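Local coordinates for protein Abbfa_003403 (Acinetobacter baumannii, PDB 4ZXH) that works as a four-domain nonribosomal peptide synthetase, probably activating an amino acid, carrying it on a phosphopantetheine arm, condensing it with a partner and releasing the product, at residues Val898-Lys901 and Asp907-Leu910; Thr862-Leu867 and Gly875-Leu880; Lys926-His931 and Met936-Phe941; Asn885-Ile890 and Leu910-Thr915; Lys207-Val212 and Asn275-Thr280. All blocks are in the same frame, centred on the assembly; numbering follows the deposited sequence.

Interaction 1. Residues Val898-Lys901 and Asp907-Leu910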
# COMPACT_ATOMS: atom_id res chain seq x y z
N VAL A 898 -6.10 4.40 12.76
CA VAL A 898 -5.87 3.02 12.36
C VAL A 898 -5.06 2.33 13.44
O VAL A 898 -4.03 2.85 13.87
CB VAL A 898 -5.13 2.93 11.00
CG1 VAL A 898 -4.89 1.49 10.61
CG2 VAL A 898 -5.93 3.63 9.92
N LEU A 899 -5.52 1.17 13.89
CA LEU A 899 -4.78 0.42 14.91
C LEU A 899 -4.50 -0.99 14.45
O LEU A 899 -5.18 -1.53 13.56
CB LEU A 899 -5.55 0.36 16.25
CG LEU A 899 -6.08 1.67 16.85
CD1 LEU A 899 -6.89 1.40 18.13
CD2 LEU A 899 -4.97 2.67 17.10
N VAL A 900 -3.49 -1.61 15.06
CA VAL A 900 -3.28 -3.03 14.89
C VAL A 900 -3.96 -3.75 16.05
O VAL A 900 -3.80 -3.34 17.20
CB VAL A 900 -1.78 -3.38 14.83
CG1 VAL A 900 -1.58 -4.88 14.75
CG2 VAL A 900 -1.11 -2.68 13.65
N LYS A 901 -4.73 -4.80 15.75
CA LYS A 901 -5.35 -5.62 16.79
C LYS A 901 -5.03 -7.10 16.59
O LYS A 901 -4.75 -7.52 15.46
CB LYS A 901 -6.87 -5.43 16.82
CG LYS A 901 -7.34 -4.03 17.19
CD LYS A 901 -7.11 -3.69 18.65
CE LYS A 901 -7.65 -2.28 18.93
NZ LYS A 901 -7.55 -1.88 20.35
N ASP A 907 -2.25 -13.86 15.47
CA ASP A 907 -2.40 -13.16 14.20
C ASP A 907 -2.86 -11.70 14.39
O ASP A 907 -3.66 -11.40 15.28
CB ASP A 907 -3.36 -13.92 13.29
CG ASP A 907 -3.53 -13.26 11.92
OD1 ASP A 907 -2.54 -13.13 11.16
OD2 ASP A 907 -4.68 -12.89 11.60
N GLN A 908 -2.31 -10.81 13.56
CA GLN A 908 -2.54 -9.37 13.69
C GLN A 908 -3.24 -8.82 12.45
O GLN A 908 -2.99 -9.25 11.33
CB GLN A 908 -1.22 -8.63 13.92
CG GLN A 908 -0.35 -9.20 15.03
CD GLN A 908 0.42 -10.45 14.60
OE1 GLN A 908 0.63 -10.70 13.40
NE2 GLN A 908 0.81 -11.27 15.58
N LYS A 909 -4.13 -7.85 12.67
CA LYS A 909 -4.88 -7.23 11.59
C LYS A 909 -5.07 -5.74 11.85
O LYS A 909 -5.09 -5.30 13.00
CB LYS A 909 -6.24 -7.90 11.40
CG LYS A 909 -6.24 -9.28 10.76
CD LYS A 909 -7.69 -9.81 10.75
CE LYS A 909 -7.87 -11.16 10.06
NZ LYS A 909 -7.64 -11.09 8.58
N LEU A 910 -5.21 -4.99 10.77
CA LEU A 910 -5.45 -3.55 10.80
C LEU A 910 -6.93 -3.20 10.89
O LEU A 910 -7.74 -3.81 10.19
CB LEU A 910 -4.88 -2.91 9.54
CG LEU A 910 -3.37 -2.91 9.49
CD1 LEU A 910 -2.92 -2.46 8.11
CD2 LEU A 910 -2.88 -1.98 10.54

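Interaction 2. Residues Thr862-Leu867 and Gly875-Leu880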
# COMPACT_ATOMS: atom_id res chain seq x y z
N THR A 862 12.25 12.16 13.37
CA THR A 862 10.82 11.99 13.17
C THR A 862 10.30 10.98 14.18
O THR A 862 11.04 10.11 14.67
CB THR A 862 10.45 11.57 11.72
OG1 THR A 862 11.01 10.29 11.41
CG2 THR A 862 10.98 12.59 10.74
N HIS A 863 9.01 11.12 14.50
CA HIS A 863 8.38 10.44 15.61
C HIS A 863 7.48 9.34 15.09
O HIS A 863 6.82 9.51 14.07
CB HIS A 863 7.58 11.44 16.42
CG HIS A 863 7.19 10.96 17.77
ND1 HIS A 863 6.13 10.09 17.97
CD2 HIS A 863 7.68 11.24 19.00
CE1 HIS A 863 6.00 9.86 19.26
NE2 HIS A 863 6.93 10.53 19.91
N HIS A 864 7.48 8.20 15.76
CA HIS A 864 6.79 7.01 15.28
C HIS A 864 6.22 6.29 16.49
O HIS A 864 6.02 5.06 16.49
CB HIS A 864 7.74 6.12 14.50
CG HIS A 864 8.38 6.80 13.33
ND1 HIS A 864 7.90 6.68 12.04
CD2 HIS A 864 9.45 7.64 13.26
CE1 HIS A 864 8.66 7.39 11.22
NE2 HIS A 864 9.60 7.99 11.94
N GLY A 865 5.87 7.11 17.48
CA GLY A 865 6.21 6.85 18.86
C GLY A 865 5.61 5.73 19.65
O GLY A 865 4.65 5.10 19.23
N ARG A 866 6.26 5.50 20.79
CA ARG A 866 5.83 4.56 21.81
C ARG A 866 6.22 3.12 21.41
O ARG A 866 5.49 2.42 20.73
CB ARG A 866 4.33 4.75 22.06
CG ARG A 866 3.77 4.42 23.45
CD ARG A 866 4.61 4.68 24.66
NE ARG A 866 5.01 6.06 24.85
CZ ARG A 866 5.83 6.47 25.82
NH1 ARG A 866 6.32 5.59 26.71
NH2 ARG A 866 6.16 7.76 25.92
N LEU A 867 7.43 2.72 21.83
CA LEU A 867 7.99 1.39 21.63
C LEU A 867 7.06 0.25 22.02
O LEU A 867 7.13 -0.84 21.46
CB LEU A 867 9.28 1.27 22.42
CG LEU A 867 10.38 2.29 22.11
CD1 LEU A 867 11.34 2.35 23.26
CD2 LEU A 867 11.13 1.94 20.85
N GLY A 875 5.03 -10.18 10.25
CA GLY A 875 6.48 -10.22 10.08
C GLY A 875 7.16 -8.96 9.56
O GLY A 875 8.32 -9.00 9.12
N PHE A 876 6.43 -7.85 9.61
CA PHE A 876 6.91 -6.56 9.09
C PHE A 876 6.20 -5.43 9.82
O PHE A 876 5.26 -5.67 10.56
CB PHE A 876 6.67 -6.43 7.59
CG PHE A 876 5.24 -6.66 7.18
CD1 PHE A 876 4.35 -5.60 7.09
CD2 PHE A 876 4.80 -7.94 6.86
CE1 PHE A 876 3.05 -5.83 6.71
CE2 PHE A 876 3.49 -8.17 6.48
CZ PHE A 876 2.62 -7.12 6.41
N ARG A 877 6.66 -4.20 9.63
CA ARG A 877 6.07 -3.10 10.38
C ARG A 877 5.32 -2.14 9.46
O ARG A 877 5.60 -2.07 8.27
CB ARG A 877 7.14 -2.37 11.19
CG ARG A 877 8.24 -1.74 10.37
CD ARG A 877 9.24 -1.01 11.27
NE ARG A 877 8.58 0.08 12.01
CZ ARG A 877 8.40 1.31 11.54
NH1 ARG A 877 8.83 1.63 10.32
NH2 ARG A 877 7.79 2.22 12.29
N ILE A 878 4.35 -1.42 10.02
CA ILE A 878 3.46 -0.54 9.27
C ILE A 878 3.60 0.90 9.77
O ILE A 878 3.77 1.12 10.97
CB ILE A 878 1.96 -0.96 9.40
CG1 ILE A 878 1.75 -2.43 9.00
CG2 ILE A 878 1.06 -0.09 8.54
CD1 ILE A 878 1.69 -2.64 7.53
N GLU A 879 3.53 1.86 8.87
CA GLU A 879 3.40 3.26 9.25
C GLU A 879 1.93 3.66 9.29
O GLU A 879 1.39 4.15 8.28
CB GLU A 879 4.16 4.16 8.27
CG GLU A 879 5.61 4.34 8.61
CD GLU A 879 5.81 4.97 9.98
OE1 GLU A 879 5.16 6.00 10.26
OE2 GLU A 879 6.61 4.43 10.77
N LEU A 880 1.28 3.48 10.44
CA LEU A 880 -0.18 3.65 10.54
C LEU A 880 -0.66 5.00 10.00
O LEU A 880 -1.69 5.07 9.32
CB LEU A 880 -0.62 3.49 12.00
CG LEU A 880 -0.40 2.08 12.55
CD1 LEU A 880 -0.62 2.01 14.05
CD2 LEU A 880 -1.28 1.07 11.81

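Interaction 3. Residues Lys926-His931 and Met936-Phe941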
# COMPACT_ATOMS: atom_id res chain seq x y z
N LYS A 926 -12.75 0.03 -1.25
CA LYS A 926 -12.43 0.19 -2.67
C LYS A 926 -11.40 1.28 -2.89
O LYS A 926 -10.43 1.10 -3.64
CB LYS A 926 -13.67 0.53 -3.49
CG LYS A 926 -14.79 -0.49 -3.43
CD LYS A 926 -14.43 -1.80 -4.09
CE LYS A 926 -15.68 -2.61 -4.34
NZ LYS A 926 -16.61 -1.88 -5.24
N ASN A 927 -11.61 2.41 -2.23
CA ASN A 927 -10.72 3.56 -2.39
C ASN A 927 -9.30 3.29 -1.91
O ASN A 927 -8.33 3.54 -2.64
CB ASN A 927 -11.30 4.77 -1.66
CG ASN A 927 -10.58 6.07 -2.00
OD1 ASN A 927 -9.50 6.36 -1.48
ND2 ASN A 927 -11.19 6.87 -2.87
N LEU A 928 -9.17 2.79 -0.68
CA LEU A 928 -7.84 2.53 -0.15
C LEU A 928 -7.11 1.47 -0.98
O LEU A 928 -5.89 1.54 -1.16
CB LEU A 928 -7.91 2.08 1.31
CG LEU A 928 -8.57 3.01 2.34
CD1 LEU A 928 -8.22 2.52 3.71
CD2 LEU A 928 -8.14 4.44 2.17
N GLN A 929 -7.84 0.49 -1.51
CA GLN A 929 -7.22 -0.54 -2.32
C GLN A 929 -6.48 0.03 -3.54
O GLN A 929 -5.47 -0.53 -3.97
CB GLN A 929 -8.26 -1.55 -2.77
CG GLN A 929 -8.24 -2.85 -1.98
CD GLN A 929 -9.52 -3.64 -2.17
OE1 GLN A 929 -10.56 -3.07 -2.51
NE2 GLN A 929 -9.45 -4.95 -1.96
N ILE A 930 -6.95 1.15 -4.07
CA ILE A 930 -6.32 1.72 -5.25
C ILE A 930 -5.24 2.73 -4.82
O ILE A 930 -4.38 3.12 -5.63
CB ILE A 930 -7.38 2.38 -6.23
CG1 ILE A 930 -7.81 3.77 -5.78
CG2 ILE A 930 -8.62 1.48 -6.37
CD1 ILE A 930 -7.24 4.84 -6.67
N HIS A 931 -5.25 3.13 -3.55
CA HIS A 931 -4.31 4.17 -3.07
C HIS A 931 -3.21 3.69 -2.10
O HIS A 931 -2.24 4.41 -1.83
CB HIS A 931 -5.08 5.31 -2.40
CG HIS A 931 -5.86 6.15 -3.36
ND1 HIS A 931 -5.25 6.89 -4.35
CD2 HIS A 931 -7.19 6.34 -3.50
CE1 HIS A 931 -6.18 7.52 -5.05
NE2 HIS A 931 -7.37 7.20 -4.56
N MET A 936 -1.12 -2.59 3.40
CA MET A 936 -1.57 -1.50 4.26
C MET A 936 -3.09 -1.25 4.21
O MET A 936 -3.59 -0.26 4.75
CB MET A 936 -0.80 -0.23 3.90
CG MET A 936 0.67 -0.36 4.26
SD MET A 936 1.76 0.96 3.74
CE MET A 936 1.24 2.27 4.85
N VAL A 937 -3.83 -2.15 3.57
CA VAL A 937 -5.28 -2.02 3.49
C VAL A 937 -5.98 -2.72 4.65
O VAL A 937 -5.86 -3.93 4.78
CB VAL A 937 -5.84 -2.60 2.19
CG1 VAL A 937 -7.37 -2.54 2.22
CG2 VAL A 937 -5.26 -1.87 1.00
N PRO A 938 -6.71 -1.95 5.48
CA PRO A 938 -7.34 -2.46 6.70
C PRO A 938 -8.29 -3.61 6.44
O PRO A 938 -8.94 -3.66 5.40
CB PRO A 938 -8.09 -1.25 7.25
CG PRO A 938 -7.29 -0.10 6.78
CD PRO A 938 -6.84 -0.49 5.39
N SER A 939 -8.37 -4.53 7.40
CA SER A 939 -9.29 -5.66 7.32
C SER A 939 -10.66 -5.32 7.90
O SER A 939 -11.59 -6.10 7.74
CB SER A 939 -8.72 -6.87 8.05
OG SER A 939 -7.35 -7.03 7.78
N ALA A 940 -10.79 -4.17 8.57
CA ALA A 940 -12.06 -3.76 9.19
C ALA A 940 -12.23 -2.24 9.26
O ALA A 940 -11.28 -1.50 9.46
CB ALA A 940 -12.18 -4.37 10.57
N PHE A 941 -13.47 -1.81 9.06
CA PHE A 941 -13.83 -0.39 9.05
C PHE A 941 -14.99 -0.19 9.99
O PHE A 941 -15.99 -0.89 9.92
CB PHE A 941 -14.21 0.07 7.64
CG PHE A 941 -13.06 0.02 6.66
CD1 PHE A 941 -12.36 1.17 6.34
CD2 PHE A 941 -12.69 -1.19 6.07
CE1 PHE A 941 -11.29 1.13 5.43
CE2 PHE A 941 -11.61 -1.25 5.17
CZ PHE A 941 -10.91 -0.09 4.85

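Interaction 4. Residues Asn885-Ile890 and Leu910-Thr915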
# COMPACT_ATOMS: atom_id res chain seq x y z
N ASN A 885 -3.62 9.22 6.62
CA ASN A 885 -3.60 10.30 5.64
C ASN A 885 -4.41 10.00 4.39
O ASN A 885 -5.13 10.88 3.89
CB ASN A 885 -2.16 10.64 5.26
CG ASN A 885 -1.46 11.51 6.32
OD1 ASN A 885 -2.10 12.31 7.01
ND2 ASN A 885 -0.15 11.34 6.45
N VAL A 886 -4.33 8.76 3.89
CA VAL A 886 -5.09 8.42 2.69
C VAL A 886 -6.60 8.45 2.99
O VAL A 886 -7.38 8.98 2.20
CB VAL A 886 -4.69 7.03 2.11
CG1 VAL A 886 -5.65 6.64 1.02
CG2 VAL A 886 -3.29 7.06 1.55
N LEU A 887 -7.00 7.92 4.14
CA LEU A 887 -8.39 7.97 4.54
C LEU A 887 -8.91 9.41 4.67
O LEU A 887 -9.99 9.73 4.18
CB LEU A 887 -8.58 7.24 5.87
CG LEU A 887 -8.64 5.71 5.79
CD1 LEU A 887 -8.45 5.10 7.17
CD2 LEU A 887 -9.95 5.27 5.20
N LYS A 888 -8.15 10.29 5.29
CA LYS A 888 -8.60 11.67 5.48
C LYS A 888 -8.80 12.42 4.17
O LYS A 888 -9.45 13.46 4.13
CB LYS A 888 -7.61 12.44 6.35
CG LYS A 888 -7.53 11.99 7.80
CD LYS A 888 -6.52 12.86 8.56
CE LYS A 888 -6.60 12.70 10.07
NZ LYS A 888 -5.63 11.72 10.65
N GLN A 889 -8.26 11.89 3.08
CA GLN A 889 -8.32 12.59 1.80
C GLN A 889 -9.59 12.25 1.02
O GLN A 889 -9.89 12.87 -0.00
CB GLN A 889 -7.07 12.28 0.96
CG GLN A 889 -5.88 13.16 1.29
CD GLN A 889 -4.60 12.74 0.59
OE1 GLN A 889 -4.49 11.63 0.06
NE2 GLN A 889 -3.62 13.64 0.57
N ILE A 890 -10.32 11.24 1.50
CA ILE A 890 -11.69 11.02 1.05
C ILE A 890 -12.60 12.22 1.41
O ILE A 890 -12.55 12.77 2.54
CB ILE A 890 -12.32 9.76 1.66
CG1 ILE A 890 -11.32 8.61 1.74
CG2 ILE A 890 -13.57 9.37 0.88
CD1 ILE A 890 -10.82 8.20 0.47
N LEU A 910 -5.21 -4.99 10.77
CA LEU A 910 -5.45 -3.55 10.80
C LEU A 910 -6.93 -3.20 10.89
O LEU A 910 -7.74 -3.81 10.19
CB LEU A 910 -4.88 -2.91 9.54
CG LEU A 910 -3.37 -2.91 9.49
CD1 LEU A 910 -2.92 -2.46 8.11
CD2 LEU A 910 -2.88 -1.98 10.54
N VAL A 911 -7.25 -2.21 11.72
CA VAL A 911 -8.62 -1.67 11.90
C VAL A 911 -8.65 -0.19 11.61
O VAL A 911 -7.81 0.57 12.11
CB VAL A 911 -9.12 -1.84 13.35
CG1 VAL A 911 -10.62 -1.58 13.43
CG2 VAL A 911 -8.79 -3.20 13.85
N ALA A 912 -9.63 0.25 10.84
CA ALA A 912 -9.76 1.68 10.58
C ALA A 912 -11.03 2.23 11.20
O ALA A 912 -12.13 1.80 10.85
CB ALA A 912 -9.74 1.96 9.08
N TYR A 913 -10.87 3.18 12.11
CA TYR A 913 -12.02 3.92 12.66
C TYR A 913 -12.18 5.26 11.91
O TYR A 913 -11.18 5.96 11.66
CB TYR A 913 -11.85 4.17 14.16
CG TYR A 913 -11.57 2.93 14.98
CD1 TYR A 913 -12.60 2.24 15.63
CD2 TYR A 913 -10.28 2.44 15.10
CE1 TYR A 913 -12.35 1.09 16.38
CE2 TYR A 913 -10.01 1.30 15.84
CZ TYR A 913 -11.05 0.63 16.48
OH TYR A 913 -10.77 -0.51 17.21
N VAL A 914 -13.41 5.61 11.52
CA VAL A 914 -13.61 6.86 10.78
C VAL A 914 -14.83 7.65 11.28
O VAL A 914 -15.80 7.07 11.77
CB VAL A 914 -13.77 6.60 9.27
CG1 VAL A 914 -12.46 6.06 8.69
CG2 VAL A 914 -14.90 5.63 9.03
N THR A 915 -14.75 8.98 11.17
CA THR A 915 -15.91 9.87 11.44
C THR A 915 -16.16 10.74 10.24
O THR A 915 -15.23 11.06 9.50
CB THR A 915 -15.71 10.84 12.63
OG1 THR A 915 -14.47 11.53 12.48
CG2 THR A 915 -15.69 10.12 13.93

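Interaction 5. Residues Lys207-Val212 and Asn275-Thr280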
# COMPACT_ATOMS: atom_id res chain seq x y z
N LYS A 207 8.61 -20.36 3.28
CA LYS A 207 7.31 -20.42 3.96
C LYS A 207 7.15 -19.31 5.00
O LYS A 207 6.12 -18.64 5.06
CB LYS A 207 7.10 -21.79 4.62
N HIS A 208 8.19 -19.11 5.81
CA HIS A 208 8.15 -18.11 6.87
C HIS A 208 8.68 -16.75 6.45
O HIS A 208 8.98 -15.91 7.30
CB HIS A 208 8.95 -18.59 8.09
CG HIS A 208 8.49 -19.90 8.65
ND1 HIS A 208 7.18 -20.13 9.04
CD2 HIS A 208 9.16 -21.05 8.92
CE1 HIS A 208 7.07 -21.36 9.50
NE2 HIS A 208 8.26 -21.94 9.45
N ALA A 209 8.83 -16.52 5.15
CA ALA A 209 9.40 -15.26 4.68
C ALA A 209 8.43 -14.13 4.92
O ALA A 209 7.22 -14.30 4.73
CB ALA A 209 9.75 -15.35 3.21
N PRO A 210 8.94 -12.97 5.33
CA PRO A 210 8.01 -11.84 5.42
C PRO A 210 7.54 -11.39 4.03
O PRO A 210 8.21 -11.56 3.01
CB PRO A 210 8.85 -10.75 6.09
CG PRO A 210 10.21 -11.03 5.63
CD PRO A 210 10.33 -12.55 5.53
N HIS A 211 6.35 -10.83 4.01
CA HIS A 211 5.76 -10.27 2.82
C HIS A 211 6.61 -9.14 2.27
O HIS A 211 6.79 -9.03 1.06
CB HIS A 211 4.35 -9.80 3.16
CG HIS A 211 3.64 -9.12 2.03
ND1 HIS A 211 2.92 -9.82 1.09
CD2 HIS A 211 3.51 -7.81 1.72
CE1 HIS A 211 2.38 -8.97 0.23
NE2 HIS A 211 2.73 -7.74 0.59
N VAL A 212 7.13 -8.30 3.16
CA VAL A 212 7.96 -7.16 2.77
C VAL A 212 8.99 -6.87 3.87
O VAL A 212 8.76 -7.18 5.05
CB VAL A 212 7.08 -5.90 2.50
CG1 VAL A 212 6.26 -5.51 3.71
CG2 VAL A 212 7.93 -4.74 2.08
N ASN A 275 14.45 -11.82 10.09
CA ASN A 275 14.10 -12.55 8.89
C ASN A 275 14.21 -11.65 7.67
O ASN A 275 13.40 -10.73 7.47
CB ASN A 275 12.69 -13.13 9.02
CG ASN A 275 12.62 -14.29 10.01
OD1 ASN A 275 12.01 -14.19 11.07
ND2 ASN A 275 13.24 -15.41 9.65
N LEU A 276 15.24 -11.89 6.88
CA LEU A 276 15.52 -11.08 5.70
C LEU A 276 15.59 -11.93 4.45
O LEU A 276 16.15 -13.04 4.49
CB LEU A 276 16.83 -10.33 5.88
CG LEU A 276 16.99 -9.57 7.18
CD1 LEU A 276 18.48 -9.38 7.49
CD2 LEU A 276 16.29 -8.25 7.07
N VAL A 277 15.05 -11.42 3.34
CA VAL A 277 15.19 -12.10 2.05
C VAL A 277 15.99 -11.26 1.06
O VAL A 277 15.75 -10.07 0.91
CB VAL A 277 13.84 -12.43 1.43
CG1 VAL A 277 14.02 -13.13 0.11
CG2 VAL A 277 13.03 -13.29 2.37
N ILE A 278 16.95 -11.89 0.39
CA ILE A 278 17.72 -11.25 -0.67
C ILE A 278 17.71 -12.08 -1.95
O ILE A 278 18.06 -13.26 -1.92
CB ILE A 278 19.18 -11.01 -0.25
CG1 ILE A 278 19.26 -10.05 0.92
CG2 ILE A 278 19.99 -10.45 -1.41
CD1 ILE A 278 20.67 -9.62 1.24
N ALA A 279 17.32 -11.47 -3.07
CA ALA A 279 17.30 -12.17 -4.36
C ALA A 279 18.68 -12.16 -4.99
O ALA A 279 19.36 -11.13 -4.93
CB ALA A 279 16.28 -11.54 -5.31
N THR A 280 19.09 -13.28 -5.58
CA THR A 280 20.37 -13.39 -6.30
C THR A 280 20.28 -14.15 -7.62
O THR A 280 20.27 -15.37 -7.63
CB THR A 280 21.45 -14.13 -5.49
OG1 THR A 280 21.51 -13.61 -4.16
CG2 THR A 280 22.80 -13.94 -6.17

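Interaction 1. Residues Val898-Lys901 and Asp907-Leu910
L910 reaches across to V900 through a single methyl: CD2 of L910 lies 3.6 Å from CG2 of V900, the two side chains meeting at a slant. The same leucine methyl stands 4.0 Å from CG1 of V898, so one branch spans two valines that are two residues apart. V900 divides its own branches in turn. With CG1 trans to the backbone N (chi1 176°), that methyl is carried toward CB of Q908, 3.9 Å away, and CG2 is left for the leucine. These pairs belong to the antiparallel hairpin of strands 893-903 and 907-916 in the C-terminal part of the adenylation domain, V900 and L910 being a non-hydrogen-bonded pair flanked by CA-H...O contacts, L910 CA to L899 O at 3.4 Å and V900 CA to K909 O. The next pair, K901 and K909, is hydrogen-bonded, with K901 N to K909 O at 2.8 Å in an almost straight bond (174° at the hydrogen), and K909 N to K901 O at 2.9 Å. K901 and K909 place their side chains on the other face, where the aliphatic part of K901 lies against V911 and Y913. Helix 880-888 covers the leucine-valine face through L880 and I883.

Interaction 2. Residues Thr862-Leu867 and Gly875-Leu880
H864 meets E879 at the edge of its imidazole: ND1 donates to OE2 at 2.9 Å, with a weaker second branch from ND1 to OE1 at 3.3 Å. The main bond is bent, 142° at the hydrogen; ring and carboxylate stand almost perpendicular (87°), and ND1 comes to OE2 from above the carboxylate plane. A turn at chi2 (-60°) in E879 swings the carboxylate to the histidine. The same oxygen is gripped from within its own segment, R877 NH2 forming a salt bridge to E879 OE2 at 2.9 Å, nearly along the C-O axis, although the arginine is poorly ordered. On the other nitrogen of the ring, H864 NE2 and T862 OG1 lie 2.7 Å apart in a hydrogen bond, and R856 holds that hydroxyl in turn. H864 also packs on C854 and M809, on the strands of the larger adenylation subdomain, whereas E879 leads directly into helix 880-888 of the C-terminal subdomain. In adenylating enzymes this region of the chain contains the hinge on which that subdomain swings, so the bond probably ties the two subdomains together in this conformation. Chemically, a carboxylate receiving both an imidazole N-H and a guanidinium would be expected to stay ionised, and its charge would in turn favour a proton on ND1.

Interaction 3. Residues Lys926-His931 and Met936-Phe941
L928 and Q929, on helix 921-931, pack against V937, P938 and F941, which lead into strand 940-943. Since that strand runs parallel to its sheet neighbour 907-916, this is the closing half of a beta-alpha-beta crossover in the C-terminal part of the adenylation domain. No hydrogen bond crosses the contact; it is made by apolar groups. The helix also meets the carrier domain, and K926, first in sequence, makes a salt bridge there to E1042. At L928 the contact proper begins. With CG trans to the carbonyl carbon (chi1 -58°), the side chain heads for the second segment and its CD1 branch does the touching: it lies 3.7 Å from P938 CD, where leucine and proline cross at about a right angle, and 3.8 Å from F941 CE1. The phenyl ring approaches from the opposite direction and offers its edge, with CD1 near the ring plane and CZ scarcely farther off. Around the same leucine, V886 of helix 880-888 closes in as well. Q929 follows, and here the valine branches divide the work, V937 CG1 standing 4.3 Å from Q929 CG and V937 CG2 4.1 Å from Q929 CA. The carbonyl of Q929 accepts a bond from Q1033 of the carrier domain. V937 CG2 also sits 4.1 Å from L928 O, an atom that accepts a backbone bond from H931 N at 2.9 Å.

Interaction 4. Residues Asn885-Ile890 and Leu910-Thr915
L887 turns CG trans to its carbonyl carbon (chi1 -79°), and an extended second torsion (chi2 165°) sends CD1 onward from helix 880-888 to A912, with CD2 branching off toward V914. On the strand, V914 has a similar first torsion (chi1 -66°), which directs CG1 back at the leucine. The fork of L887 is thereby shared between two residues of one strand. CD1 lies 3.9 Å from the single methyl of A912, CB, whereas CD2 stands 4.4 Å from V914 CG1, a looser touch. The leucine tip meets the sheet at the alanine methyl, and the valine borders the other branch. No hydrogen bond crosses between the segments, and all three residues are buried, so the contact is a piece of hydrophobic core. Y913, between the two strand partners, points away from the helix; on the far face of the sheet its hydroxyl bonds to the carbonyl of P961 and its ring meets F960 edge-to-face. This is how an alpha/beta layer is assembled in the C-terminal part of the adenylation domain: helix 880-888 lies over the middle strand, 907-916, of a three-stranded sheet, with 893-903 antiparallel along one edge and 940-943 parallel along the other. L887 touches A896 of strand 893-903 and L928 of helix 921-931 too, while N885 and Q889 turn to helix 746-753 of the larger adenylation subdomain.

Interaction 5. Residues Lys207-Val212 and Asn275-Thr280
P210 lays one side of its ring against the start of strand 275-279, with CG 3.7 Å from the backbone carbonyl O of N275 and CD 4.3 Å from N275 CB. The proline thus meets the backbone and CB of N275, and the amide is engaged elsewhere: N275 ND2 makes a weak hydrogen bond to NE2 of H304. Two residues along, V277 faces the same way and offers a single branch. Its CG1 is trans to the backbone N (chi1 -180°), which puts CG2 trans to the carbonyl carbon and toward the loop, 4.0 Å from A209 CB and 4.2 Å from P210 CD. One valine methyl therefore fits against two consecutive loop residues, the alanine methyl and the proline ring. The contact lies within the condensation domain, where the loop after helix 197-205 passes over strand 275-279, itself hydrogen-bonded in antiparallel fashion to strand 302-306. H304 of that neighbouring strand is touched by A209 and V277 alike and so widens the patch on which the loop lies. No hydrogen bond joins the two segments, and the position is near the surface. Beyond the proline, the loop is tied down by H211, whose NE2 bonds to D347. The opposite side of the strand is covered by helix 255-271, whose F263, Y264 and L267 pack on I278. The V277 side chain is about 10 Å from the bound 4'-phosphopantetheine.

Overall arrangement
Interactions 1, 3 and 4 share one small domain: interactions 1 and 4 have L910 in common, and A940 O and A912 N, 2.8 Å apart, probably hydrogen-bond where interactions 3 and 4 meet, their centres about 9 Å apart. Interaction 2 joins this core through L880, whose CD2 lies 3.7 Å from L910 CD2, and the segment 875-880 runs straight on into helix 880-888. Interaction 5 is in the condensation domain, about 20 Å from interaction 2 between centres, yet the two touch: G875 O is 3.5 Å from P210 CB, and F876 packs on V212. The adenylation C-terminal subdomain therefore touches the condensation domain, where the V277 side chain lies about 10 Å from the phosphopantetheine.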